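Local coordinates for protein 11S globulin beta subunit (Cucurbita maxima, PDB 2EVX) that serves as a seed storage protein and nutrient reservoir, built as a hexamer whose subunits each hold a disulfide-linked acidic and basic chain, at residues A[61-66]-A[160-165]; A[79-84]-A[174-179]; A[342-347]-A[379-384]. All blocks are in the same frame, centred on the assembly; numbering follows the deposited sequence.

Contact 1 (A[61-66]-A[160-165]); sequences AGVNMI and FADTRN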
ATOM      1  N   ALA A  61      10.710 -10.186  -2.253  1.00 27.75           N
ATOM      2  CA  ALA A  61       9.444 -10.426  -1.573  1.00 25.43           C
ATOM      3  C   ALA A  61       9.385  -9.807  -0.173  1.00 29.18           C
ATOM      4  O   ALA A  61       8.313  -9.712   0.423  1.00 32.57           O
ATOM      5  CB  ALA A  61       9.181 -11.915  -1.492  1.00 19.94           C
ATOM      6  N   GLY A  62      10.533  -9.390   0.343  1.00 24.84           N
ATOM      7  CA  GLY A  62      10.575  -8.791   1.661  1.00 29.63           C
ATOM      8  C   GLY A  62      10.326  -9.809   2.753  1.00 29.99           C
ATOM      9  O   GLY A  62       9.551  -9.566   3.670  1.00 36.22           O
ATOM     10  N   VAL A  63      10.995 -10.950   2.662  1.00 36.80           N
ATOM     11  CA  VAL A  63      10.820 -12.010   3.646  1.00 41.61           C
ATOM     12  C   VAL A  63      12.094 -12.348   4.434  1.00 43.46           C
ATOM     13  O   VAL A  63      13.214 -12.074   3.988  1.00 39.89           O
ATOM     14  CB  VAL A  63      10.293 -13.311   2.964  1.00 35.73           C
ATOM     15  CG1 VAL A  63       9.098 -12.987   2.077  1.00 31.44           C
ATOM     16  CG2 VAL A  63      11.381 -13.950   2.149  1.00 25.86           C
ATOM     17  N   ASN A  64      11.896 -12.935   5.612  1.00 41.62           N
ATOM     18  CA  ASN A  64      12.983 -13.357   6.484  1.00 31.76           C
ATOM     19  C   ASN A  64      12.616 -14.708   7.048  1.00 31.78           C
ATOM     20  O   ASN A  64      11.452 -14.976   7.314  1.00 32.98           O
ATOM     21  CB  ASN A  64      13.152 -12.414   7.657  1.00 40.72           C
ATOM     22  CG  ASN A  64      13.474 -11.017   7.238  1.00 47.84           C
ATOM     23  OD1 ASN A  64      12.636 -10.322   6.650  1.00 50.12           O
ATOM     24  ND2 ASN A  64      14.697 -10.581   7.540  1.00 50.01           N
ATOM     25  N   MET A  65      13.609 -15.560   7.244  1.00 36.59           N
ATOM     26  CA  MET A  65      13.358 -16.874   7.811  1.00 28.85           C
ATOM     27  C   MET A  65      14.246 -17.083   9.020  1.00 34.75           C
ATOM     28  O   MET A  65      15.425 -16.734   9.020  1.00 35.60           O
ATOM     29  CB  MET A  65      13.615 -17.974   6.781  1.00 31.77           C
ATOM     30  CG  MET A  65      12.486 -18.155   5.760  1.00 47.55           C
ATOM     31  SD  MET A  65      10.934 -18.726   6.506  1.00 48.59           S
ATOM     32  CE  MET A  65      11.368 -20.342   6.955  1.00 42.06           C
ATOM     33  N   ILE A  66      13.661 -17.639  10.070  1.00 35.30           N
ATOM     34  CA  ILE A  66      14.395 -17.910  11.285  1.00 24.64           C
ATOM     35  C   ILE A  66      13.937 -19.239  11.827  1.00 28.40           C
ATOM     36  O   ILE A  66      12.778 -19.616  11.689  1.00 27.73           O
ATOM     37  CB  ILE A  66      14.148 -16.835  12.324  1.00 23.85           C
ATOM     38  CG1 ILE A  66      14.726 -15.517  11.820  1.00 28.48           C
ATOM     39  CG2 ILE A  66      14.778 -17.234  13.646  1.00 27.04           C
ATOM     40  CD1 ILE A  66      14.098 -14.308  12.436  1.00 27.13           C
ATOM     41  N   PHE A 160       8.559 -17.083  10.112  1.00 29.42           N
ATOM     42  CA  PHE A 160       8.485 -16.362   8.845  1.00 20.42           C
ATOM     43  C   PHE A 160       8.009 -14.921   9.064  1.00 26.27           C
ATOM     44  O   PHE A 160       6.920 -14.681   9.582  1.00 30.08           O
ATOM     45  CB  PHE A 160       7.554 -17.094   7.879  1.00 15.00           C
ATOM     46  CG  PHE A 160       7.201 -16.298   6.658  1.00 29.33           C
ATOM     47  CD1 PHE A 160       6.029 -15.536   6.620  1.00 29.60           C
ATOM     48  CD2 PHE A 160       8.029 -16.307   5.539  1.00 28.04           C
ATOM     49  CE1 PHE A 160       5.683 -14.796   5.480  1.00 24.58           C
ATOM     50  CE2 PHE A 160       7.694 -15.568   4.388  1.00 34.14           C
ATOM     51  CZ  PHE A 160       6.517 -14.812   4.361  1.00 23.49           C
ATOM     52  N   ALA A 161       8.842 -13.967   8.664  1.00 33.78           N
ATOM     53  CA  ALA A 161       8.544 -12.549   8.824  1.00 27.38           C
ATOM     54  C   ALA A 161       8.503 -11.812   7.494  1.00 32.20           C
ATOM     55  O   ALA A 161       9.332 -12.041   6.611  1.00 29.97           O
ATOM     56  CB  ALA A 161       9.587 -11.904   9.745  1.00 31.77           C
ATOM     57  N   ASP A 162       7.532 -10.920   7.351  1.00 34.64           N
ATOM     58  CA  ASP A 162       7.413 -10.141   6.130  1.00 38.83           C
ATOM     59  C   ASP A 162       7.673  -8.686   6.466  1.00 38.33           C
ATOM     60  O   ASP A 162       6.957  -8.104   7.269  1.00 39.42           O
ATOM     61  CB  ASP A 162       6.014 -10.276   5.524  1.00 42.02           C
ATOM     62  CG  ASP A 162       5.972  -9.835   4.070  1.00 49.70           C
ATOM     63  OD1 ASP A 162       6.317  -8.673   3.780  1.00 52.17           O
ATOM     64  OD2 ASP A 162       5.605 -10.659   3.206  1.00 57.90           O
ATOM     65  N   THR A 163       8.693  -8.095   5.852  1.00 36.56           N
ATOM     66  CA  THR A 163       9.018  -6.701   6.109  1.00 33.67           C
ATOM     67  C   THR A 163       8.317  -5.768   5.132  1.00 30.96           C
ATOM     68  O   THR A 163       8.191  -4.579   5.387  1.00 46.96           O
ATOM     69  CB  THR A 163      10.523  -6.452   6.029  1.00 34.74           C
ATOM     70  OG1 THR A 163      10.983  -6.729   4.700  1.00 50.50           O
ATOM     71  CG2 THR A 163      11.257  -7.352   7.011  1.00 35.40           C
ATOM     72  N   ARG A 164       7.866  -6.289   4.004  1.00 31.70           N
ATOM     73  CA  ARG A 164       7.164  -5.437   3.063  1.00 34.65           C
ATOM     74  C   ARG A 164       5.675  -5.512   3.362  1.00 38.50           C
ATOM     75  O   ARG A 164       4.824  -5.320   2.497  1.00 47.14           O
ATOM     76  CB  ARG A 164       7.447  -5.871   1.631  1.00 36.67           C
ATOM     77  CG  ARG A 164       8.810  -5.435   1.124  1.00 49.48           C
ATOM     78  CD  ARG A 164       9.028  -5.880  -0.324  1.00 61.79           C
ATOM     79  NE  ARG A 164      10.385  -5.590  -0.778  1.00 69.56           N
ATOM     80  CZ  ARG A 164      10.828  -4.373  -1.074  1.00 73.19           C
ATOM     81  NH1 ARG A 164      12.083  -4.205  -1.470  1.00 76.57           N
ATOM     82  NH2 ARG A 164      10.010  -3.331  -0.993  1.00 76.82           N
ATOM     83  N   ASN A 165       5.367  -5.790   4.617  1.00 39.57           N
ATOM     84  CA  ASN A 165       3.993  -5.895   5.056  1.00 37.94           C
ATOM     85  C   ASN A 165       3.449  -4.501   5.399  1.00 44.70           C
ATOM     86  O   ASN A 165       4.164  -3.651   5.950  1.00 42.66           O
ATOM     87  CB  ASN A 165       3.939  -6.820   6.272  1.00 33.85           C
ATOM     88  CG  ASN A 165       2.531  -7.183   6.669  1.00 42.29           C
ATOM     89  OD1 ASN A 165       1.848  -6.432   7.375  1.00 41.69           O
ATOM     90  ND2 ASN A 165       2.079  -8.347   6.211  1.00 46.92           N
TER
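Val63, Asn64 and Met65 pair with Asp162, Ala161 and Phe160 as antiparallel neighbours inside a sheet of the N-terminal cupin domain. Asn64 and Ala161 form the hydrogen-bonded pair: Asn64 N reaches Ala161 O at 2.9 Å, in the carbonyl plane, and Ala161 N returns to Asn64 O at 3.1 Å, almost straight (174°). Beyond the regular pairing, Thr163 N donates to Gly62 O at 2.8 Å. Gly62, with positive phi, is the C' residue of the Schellman motif that ends helix 56-61, so its carbonyl links the helix end to the end of strand 155-162. On the face carrying Val63, Met65 and Phe160, the phenylalanine CG is anti to its backbone N (chi1 169°), which lays the ring alongside the partner strand. Its CE2 meets Val63 CB at 3.7 Å, while Met65 SD comes to the ring edge, 3.9 Å from Phe160 CD2, a Met-aromatic contact in the ring plane. On the other face Asn64 OD1 lies near Thr163 CG2, and Thr163 OG1 bonds to Pro172 O. The strands sit between 46-50 and 85-91; Val63 and Met65 pack on Phe58 of helix 56-61, and Val63 and Phe160 on Val346 of strand 345-350.

Contact 2 (A[79-84]-A[174-179]); sequences GFSNAP and LRKFYL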
ATOM      1  N   GLY A  79       9.972 -10.345  23.087  1.00 34.20           N
ATOM      2  CA  GLY A  79      10.387  -9.221  22.274  1.00 30.16           C
ATOM      3  C   GLY A  79       9.338  -8.975  21.210  1.00 33.45           C
ATOM      4  O   GLY A  79       8.476  -9.826  20.987  1.00 35.59           O
ATOM      5  N   PHE A  80       9.378  -7.809  20.571  1.00 30.66           N
ATOM      6  CA  PHE A  80       8.428  -7.508  19.505  1.00 33.06           C
ATOM      7  C   PHE A  80       9.181  -7.064  18.248  1.00 31.73           C
ATOM      8  O   PHE A  80      10.317  -6.603  18.336  1.00 32.44           O
ATOM      9  CB  PHE A  80       7.414  -6.437  19.952  1.00 26.32           C
ATOM     10  CG  PHE A  80       8.035  -5.209  20.559  1.00 30.58           C
ATOM     11  CD1 PHE A  80       8.510  -5.222  21.870  1.00 32.83           C
ATOM     12  CD2 PHE A  80       8.144  -4.032  19.820  1.00 17.58           C
ATOM     13  CE1 PHE A  80       9.086  -4.075  22.435  1.00 33.52           C
ATOM     14  CE2 PHE A  80       8.714  -2.891  20.373  1.00 19.75           C
ATOM     15  CZ  PHE A  80       9.186  -2.908  21.678  1.00 25.86           C
ATOM     16  N   SER A  81       8.554  -7.224  17.085  1.00 30.80           N
ATOM     17  CA  SER A  81       9.169  -6.851  15.812  1.00 26.85           C
ATOM     18  C   SER A  81       8.337  -5.825  15.066  1.00 34.34           C
ATOM     19  O   SER A  81       7.156  -5.603  15.382  1.00 31.87           O
ATOM     20  CB  SER A  81       9.321  -8.068  14.907  1.00 18.36           C
ATOM     21  OG  SER A  81       9.759  -9.185  15.644  1.00 36.96           O
ATOM     22  N   ASN A  82       8.965  -5.221  14.058  1.00 30.78           N
ATOM     23  CA  ASN A  82       8.330  -4.218  13.220  1.00 27.84           C
ATOM     24  C   ASN A  82       7.574  -4.891  12.079  1.00 25.87           C
ATOM     25  O   ASN A  82       6.998  -4.222  11.226  1.00 33.54           O
ATOM     26  CB  ASN A  82       9.386  -3.284  12.634  1.00 30.03           C
ATOM     27  CG  ASN A  82      10.437  -4.030  11.798  1.00 38.94           C
ATOM     28  OD1 ASN A  82      10.922  -3.512  10.793  1.00 39.53           O
ATOM     29  ND2 ASN A  82      10.795  -5.241  12.221  1.00 28.92           N
ATOM     30  N   ALA A  83       7.580  -6.215  12.058  1.00 25.44           N
ATOM     31  CA  ALA A  83       6.905  -6.945  10.999  1.00 28.40           C
ATOM     32  C   ALA A  83       6.107  -8.123  11.523  1.00 27.18           C
ATOM     33  O   ALA A  83       6.485  -8.756  12.503  1.00 38.48           O
ATOM     34  CB  ALA A  83       7.918  -7.429   9.994  1.00 31.96           C
ATOM     35  N   PRO A  84       4.984  -8.436  10.867  1.00 32.26           N
ATOM     36  CA  PRO A  84       4.127  -9.556  11.273  1.00 28.23           C
ATOM     37  C   PRO A  84       4.922 -10.853  11.155  1.00 28.90           C
ATOM     38  O   PRO A  84       5.817 -10.962  10.314  1.00 26.90           O
ATOM     39  CB  PRO A  84       3.001  -9.524  10.244  1.00 28.69           C
ATOM     40  CG  PRO A  84       3.002  -8.128   9.757  1.00 36.96           C
ATOM     41  CD  PRO A  84       4.446  -7.771   9.673  1.00 24.51           C
ATOM     42  N   LEU A 174      14.172  -6.154   8.988  1.00 29.06           N
ATOM     43  CA  LEU A 174      13.642  -6.735  10.209  1.00 28.99           C
ATOM     44  C   LEU A 174      14.337  -6.295  11.496  1.00 32.53           C
ATOM     45  O   LEU A 174      15.563  -6.273  11.580  1.00 38.21           O
ATOM     46  CB  LEU A 174      13.693  -8.253  10.084  1.00 21.10           C
ATOM     47  CG  LEU A 174      13.072  -9.077  11.199  1.00 30.92           C
ATOM     48  CD1 LEU A 174      11.600  -8.718  11.377  1.00 29.52           C
ATOM     49  CD2 LEU A 174      13.234 -10.538  10.842  1.00 30.00           C
ATOM     50  N   ARG A 175      13.530  -5.970  12.506  1.00 28.82           N
ATOM     51  CA  ARG A 175      14.026  -5.517  13.795  1.00 22.44           C
ATOM     52  C   ARG A 175      13.253  -6.203  14.918  1.00 30.25           C
ATOM     53  O   ARG A 175      12.030  -6.285  14.877  1.00 39.94           O
ATOM     54  CB  ARG A 175      13.844  -3.997  13.931  1.00 23.86           C
ATOM     55  CG  ARG A 175      14.580  -3.121  12.914  1.00 23.37           C
ATOM     56  CD  ARG A 175      14.222  -1.657  13.125  1.00 20.11           C
ATOM     57  NE  ARG A 175      14.869  -0.719  12.208  1.00 27.58           N
ATOM     58  CZ  ARG A 175      15.907   0.061  12.527  1.00 40.00           C
ATOM     59  NH1 ARG A 175      16.439   0.022  13.742  1.00 36.86           N
ATOM     60  NH2 ARG A 175      16.408   0.912  11.637  1.00 41.24           N
ATOM     61  N   LYS A 176      13.964  -6.695  15.926  1.00 30.94           N
ATOM     62  CA  LYS A 176      13.323  -7.347  17.061  1.00 33.40           C
ATOM     63  C   LYS A 176      13.728  -6.534  18.272  1.00 35.50           C
ATOM     64  O   LYS A 176      14.911  -6.280  18.471  1.00 40.78           O
ATOM     65  CB  LYS A 176      13.818  -8.790  17.218  1.00 35.36           C
ATOM     66  CG  LYS A 176      12.730  -9.844  17.500  1.00 28.42           C
ATOM     67  CD  LYS A 176      12.628 -10.194  18.974  1.00 26.40           C
ATOM     68  CE  LYS A 176      11.575 -11.285  19.270  1.00 30.97           C
ATOM     69  NZ  LYS A 176      11.985 -12.719  19.107  1.00 21.65           N
ATOM     70  N   PHE A 177      12.744  -6.100  19.055  1.00 37.06           N
ATOM     71  CA  PHE A 177      12.992  -5.319  20.265  1.00 32.95           C
ATOM     72  C   PHE A 177      12.755  -6.232  21.480  1.00 34.70           C
ATOM     73  O   PHE A 177      11.607  -6.575  21.803  1.00 34.69           O
ATOM     74  CB  PHE A 177      12.036  -4.111  20.344  1.00 39.95           C
ATOM     75  CG  PHE A 177      12.200  -3.104  19.228  1.00 28.18           C
ATOM     76  CD1 PHE A 177      11.899  -3.438  17.912  1.00 24.47           C
ATOM     77  CD2 PHE A 177      12.627  -1.811  19.504  1.00 26.39           C
ATOM     78  CE1 PHE A 177      12.017  -2.498  16.884  1.00 19.90           C
ATOM     79  CE2 PHE A 177      12.749  -0.858  18.480  1.00 32.39           C
ATOM     80  CZ  PHE A 177      12.443  -1.208  17.167  1.00 24.60           C
ATOM     81  N   TYR A 178      13.838  -6.619  22.148  1.00 27.88           N
ATOM     82  CA  TYR A 178      13.760  -7.497  23.312  1.00 28.26           C
ATOM     83  C   TYR A 178      13.534  -6.734  24.612  1.00 32.54           C
ATOM     84  O   TYR A 178      14.016  -5.610  24.776  1.00 35.87           O
ATOM     85  CB  TYR A 178      15.036  -8.339  23.422  1.00 34.40           C
ATOM     86  CG  TYR A 178      15.065  -9.526  22.489  1.00 29.28           C
ATOM     87  CD1 TYR A 178      15.593  -9.430  21.194  1.00 21.86           C
ATOM     88  CD2 TYR A 178      14.521 -10.740  22.892  1.00 30.20           C
ATOM     89  CE1 TYR A 178      15.570 -10.527  20.326  1.00 21.04           C
ATOM     90  CE2 TYR A 178      14.486 -11.835  22.043  1.00 40.61           C
ATOM     91  CZ  TYR A 178      15.009 -11.731  20.763  1.00 39.89           C
ATOM     92  OH  TYR A 178      14.935 -12.847  19.952  1.00 34.47           O
ATOM     93  N   LEU A 179      12.804  -7.354  25.537  1.00 34.07           N
ATOM     94  CA  LEU A 179      12.501  -6.723  26.820  1.00 35.20           C
ATOM     95  C   LEU A 179      13.505  -7.052  27.927  1.00 39.59           C
ATOM     96  O   LEU A 179      13.703  -6.259  28.864  1.00 35.10           O
ATOM     97  CB  LEU A 179      11.090  -7.106  27.273  1.00 33.67           C
ATOM     98  CG  LEU A 179       9.932  -6.654  26.379  1.00 33.61           C
ATOM     99  CD1 LEU A 179       8.617  -6.843  27.107  1.00 38.03           C
ATOM    100  CD2 LEU A 179      10.101  -5.203  26.026  1.00 34.01           C
TER
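Phe80 and Phe177 face each other as the hydrogen-bonded pair of a short antiparallel pairing, and each satisfies the other's backbone donor and acceptor. Phe177 N points at Phe80 O from 2.6 Å with an angle of 176° at the hydrogen, nearly in line with the carbonyl. The return bond, Phe80 N to Phe177 O at 2.8 Å, is more bent, its donor tilted out of the carbonyl plane. One step beyond Ser81, Asn82 N reaches Arg175 O in a weak bond of 3.3 Å that extends the pairing one residue past the end of strand 74-81. Arg175 O also takes a CA-H...O contact from Ser81 CA, as Phe80 O does from Lys176 CA. Side chains add to this. Phe80 CG stands between its backbone N and carbonyl carbon (chi1 50°), turning the ring beneath Phe177, whose CB makes a CH-pi contact over one face, 3.4 Å from Phe80 CZ. The two ring planes are nearly parallel (11°) but slid apart, so they barely overlap. Leu179 CD2 meets the Phe80 edge, 3.9 Å from CE1. On the opposite face of the sheet, Lys176 NZ donates to Tyr178 OH at 3.1 Å, its CD lying over the tyrosine ring, and Ser81 OG has a weak bond with Lys85 NZ. Leu179 O is bonded by Tyr429 OH of a second subunit, whose Tyr339 stacks on Phe80. Strand 74-81 pairs with 176-178 here and also with 145-149 and 242-244, Gly79 bonding through its backbone to His145.

Contact 3 (A[342-347]-A[379-384]); sequences NSHSVM and IPQNFV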
ATOM      1  N   ASN A 342      -1.848 -14.440  -6.450  1.00 31.26           N
ATOM      2  CA  ASN A 342      -1.804 -13.280  -5.568  1.00 27.11           C
ATOM      3  C   ASN A 342      -0.737 -13.200  -4.484  1.00 33.96           C
ATOM      4  O   ASN A 342      -0.853 -12.369  -3.580  1.00 28.83           O
ATOM      5  CB  ASN A 342      -3.158 -13.110  -4.905  1.00 28.66           C
ATOM      6  CG  ASN A 342      -3.529 -14.300  -4.042  1.00 35.06           C
ATOM      7  OD1 ASN A 342      -4.457 -14.226  -3.246  1.00 46.77           O
ATOM      8  ND2 ASN A 342      -2.810 -15.405  -4.200  1.00 24.90           N
ATOM      9  N   SER A 343       0.279 -14.054  -4.531  1.00 27.83           N
ATOM     10  CA  SER A 343       1.333 -13.961  -3.528  1.00 31.06           C
ATOM     11  C   SER A 343       2.549 -14.823  -3.809  1.00 29.32           C
ATOM     12  O   SER A 343       2.558 -15.646  -4.726  1.00 29.12           O
ATOM     13  CB  SER A 343       0.798 -14.297  -2.129  1.00 32.02           C
ATOM     14  OG  SER A 343       0.651 -15.692  -1.938  1.00 36.11           O
ATOM     15  N   HIS A 344       3.591 -14.594  -3.023  1.00 24.00           N
ATOM     16  CA  HIS A 344       4.804 -15.370  -3.137  1.00 25.04           C
ATOM     17  C   HIS A 344       4.556 -16.626  -2.289  1.00 30.85           C
ATOM     18  O   HIS A 344       3.535 -16.737  -1.602  1.00 31.81           O
ATOM     19  CB  HIS A 344       5.987 -14.583  -2.569  1.00 23.27           C
ATOM     20  CG  HIS A 344       6.181 -13.237  -3.199  1.00 34.50           C
ATOM     21  ND1 HIS A 344       6.466 -13.074  -4.538  1.00 30.42           N
ATOM     22  CD2 HIS A 344       6.144 -11.991  -2.668  1.00 28.15           C
ATOM     23  CE1 HIS A 344       6.598 -11.787  -4.805  1.00 27.77           C
ATOM     24  NE2 HIS A 344       6.408 -11.108  -3.687  1.00 34.18           N
ATOM     25  N   SER A 345       5.472 -17.581  -2.347  1.00 26.71           N
ATOM     26  CA  SER A 345       5.343 -18.788  -1.550  1.00 25.19           C
ATOM     27  C   SER A 345       6.706 -19.165  -1.036  1.00 27.10           C
ATOM     28  O   SER A 345       7.527 -19.726  -1.763  1.00 31.99           O
ATOM     29  CB  SER A 345       4.772 -19.940  -2.367  1.00 32.51           C
ATOM     30  OG  SER A 345       3.411 -19.715  -2.667  1.00 55.79           O
ATOM     31  N   VAL A 346       6.943 -18.841   0.225  1.00 27.22           N
ATOM     32  CA  VAL A 346       8.209 -19.144   0.862  1.00 28.61           C
ATOM     33  C   VAL A 346       8.115 -20.550   1.467  1.00 33.28           C
ATOM     34  O   VAL A 346       7.671 -20.731   2.599  1.00 27.83           O
ATOM     35  CB  VAL A 346       8.515 -18.094   1.939  1.00 24.97           C
ATOM     36  CG1 VAL A 346       9.941 -18.218   2.407  1.00 24.63           C
ATOM     37  CG2 VAL A 346       8.257 -16.707   1.375  1.00 23.85           C
ATOM     38  N   MET A 347       8.533 -21.540   0.677  1.00 34.24           N
ATOM     39  CA  MET A 347       8.510 -22.952   1.069  1.00 31.53           C
ATOM     40  C   MET A 347       9.688 -23.415   1.929  1.00 26.58           C
ATOM     41  O   MET A 347      10.837 -23.215   1.582  1.00 34.88           O
ATOM     42  CB  MET A 347       8.440 -23.830  -0.185  1.00 20.00           C
ATOM     43  CG  MET A 347       8.609 -25.308   0.102  1.00 34.84           C
ATOM     44  SD  MET A 347       8.647 -26.340  -1.374  1.00 41.58           S
ATOM     45  CE  MET A 347       7.050 -26.975  -1.382  1.00 45.33           C
ATOM     46  N   ILE A 379       9.216 -19.271  -4.004  1.00 31.18           N
ATOM     47  CA  ILE A 379       8.579 -19.324  -5.322  1.00 27.77           C
ATOM     48  C   ILE A 379       7.896 -17.995  -5.629  1.00 31.68           C
ATOM     49  O   ILE A 379       6.845 -17.684  -5.077  1.00 39.42           O
ATOM     50  CB  ILE A 379       7.501 -20.426  -5.389  1.00 33.86           C
ATOM     51  CG1 ILE A 379       8.104 -21.772  -4.972  1.00 29.25           C
ATOM     52  CG2 ILE A 379       6.883 -20.472  -6.790  1.00  7.36           C
ATOM     53  CD1 ILE A 379       9.156 -22.289  -5.900  1.00 36.45           C
ATOM     54  N   PRO A 380       8.478 -17.193  -6.523  1.00 36.38           N
ATOM     55  CA  PRO A 380       7.871 -15.901  -6.860  1.00 35.02           C
ATOM     56  C   PRO A 380       6.434 -15.976  -7.380  1.00 31.07           C
ATOM     57  O   PRO A 380       6.038 -16.940  -8.036  1.00 36.28           O
ATOM     58  CB  PRO A 380       8.827 -15.337  -7.907  1.00 32.64           C
ATOM     59  CG  PRO A 380      10.157 -15.899  -7.462  1.00 38.88           C
ATOM     60  CD  PRO A 380       9.804 -17.332  -7.151  1.00 33.33           C
ATOM     61  N   GLN A 381       5.671 -14.931  -7.084  1.00 28.38           N
ATOM     62  CA  GLN A 381       4.286 -14.809  -7.517  1.00 28.84           C
ATOM     63  C   GLN A 381       4.163 -14.962  -9.051  1.00 30.81           C
ATOM     64  O   GLN A 381       4.904 -14.338  -9.808  1.00 29.67           O
ATOM     65  CB  GLN A 381       3.762 -13.445  -7.067  1.00 25.42           C
ATOM     66  CG  GLN A 381       2.363 -13.089  -7.536  1.00 31.94           C
ATOM     67  CD  GLN A 381       2.076 -11.609  -7.371  1.00 30.25           C
ATOM     68  OE1 GLN A 381       0.978 -11.141  -7.671  1.00 37.69           O
ATOM     69  NE2 GLN A 381       3.071 -10.858  -6.896  1.00 28.34           N
ATOM     70  N   ASN A 382       3.225 -15.799  -9.490  1.00 27.82           N
ATOM     71  CA  ASN A 382       2.969 -16.062 -10.905  1.00 24.78           C
ATOM     72  C   ASN A 382       3.928 -17.065 -11.555  1.00 30.35           C
ATOM     73  O   ASN A 382       3.671 -17.538 -12.667  1.00 25.49           O
ATOM     74  CB  ASN A 382       2.998 -14.771 -11.728  1.00 32.83           C
ATOM     75  CG  ASN A 382       1.974 -13.758 -11.273  1.00 36.34           C
ATOM     76  OD1 ASN A 382       0.789 -14.058 -11.179  1.00 36.64           O
ATOM     77  ND2 ASN A 382       2.428 -12.536 -11.002  1.00 46.45           N
ATOM     78  N   PHE A 383       5.034 -17.379 -10.889  1.00 22.60           N
ATOM     79  CA  PHE A 383       5.979 -18.331 -11.457  1.00 22.46           C
ATOM     80  C   PHE A 383       5.389 -19.726 -11.426  1.00 26.85           C
ATOM     81  O   PHE A 383       4.898 -20.173 -10.396  1.00 34.36           O
ATOM     82  CB  PHE A 383       7.303 -18.324 -10.690  1.00 28.87           C
ATOM     83  CG  PHE A 383       8.169 -17.137 -10.986  1.00 26.97           C
ATOM     84  CD1 PHE A 383       9.556 -17.263 -10.989  1.00 34.37           C
ATOM     85  CD2 PHE A 383       7.606 -15.902 -11.286  1.00 27.23           C
ATOM     86  CE1 PHE A 383      10.373 -16.179 -11.289  1.00 22.65           C
ATOM     87  CE2 PHE A 383       8.405 -14.814 -11.589  1.00 28.92           C
ATOM     88  CZ  PHE A 383       9.798 -14.952 -11.593  1.00 25.00           C
ATOM     89  N   VAL A 384       5.422 -20.414 -12.559  1.00 29.29           N
ATOM     90  CA  VAL A 384       4.865 -21.749 -12.607  1.00 28.45           C
ATOM     91  C   VAL A 384       5.850 -22.658 -11.909  1.00 28.95           C
ATOM     92  O   VAL A 384       7.054 -22.417 -11.947  1.00 30.88           O
ATOM     93  CB  VAL A 384       4.638 -22.218 -14.057  1.00 34.34           C
ATOM     94  CG1 VAL A 384       3.895 -23.537 -14.058  1.00 31.98           C
ATOM     95  CG2 VAL A 384       3.846 -21.169 -14.831  1.00 25.30           C
TER
HETATM   96  O   HOH W   1       4.159 -18.072  -5.620  1.00 38.11           O
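His344 ND1 accepts the backbone N-H of Gln381 at 3.3 Å, the donor lying 21° out of the imidazole plane. Nearby, Ser345 and Ile379 form an antiparallel hydrogen-bonded pair, with Ile379 N to Ser345 O at 2.8 Å and Ser345 N to Ile379 O at 3.1 Å. A water lies 3.0 Å from Ser343 O and 2.8 Å from Ile379 O and can donate to either, although acceptors in its reach outnumber its protons. The histidine CG lies anti to the carbonyl carbon (chi1 -56°), turning ND1 to the start of a type II turn, Pro380 to Phe383, that leads from strand 376-379 to strand 384-390 of the C-terminal cupin domain. Asn382 takes the positive-phi position, and Phe383 N closes the turn on Pro380 O at 3.1 Å. Pro380 CB rests over the centre of the Phe383 ring. Farther out, His344 NE2 bonds to Gln169 O of a third subunit, so one ring joins the turn to the trimer interface; a leucine here would probably leave both Gln381 N and that carbonyl without their partner. Ser345 OG bonds to Lys400 NZ, and a bound magnesium ion lies about 3 Å from the Ser345 side chain.

In the fold
From the N terminus, the chain leaves helix 56-61 into the first strand of contact 1, turns back through the first strand of contact 2, and meets both again after about ninety residues. Strand 155-162 closes contact 1, then 174-179 closes contact 2, so the two cross; each pairs strands within its own sheet of the N-terminal cupin domain, and the sheets meet where Asp162 O packs on Ala83 CB. Contact 3 follows in series, closing a loop of 31 residues within the C-terminal cupin domain. It touches contact 1, Val346 against Phe160 and His344 against Ala61, and so joins the two domains, whereas contact 2 lies about 11 Å from it, nearest atoms.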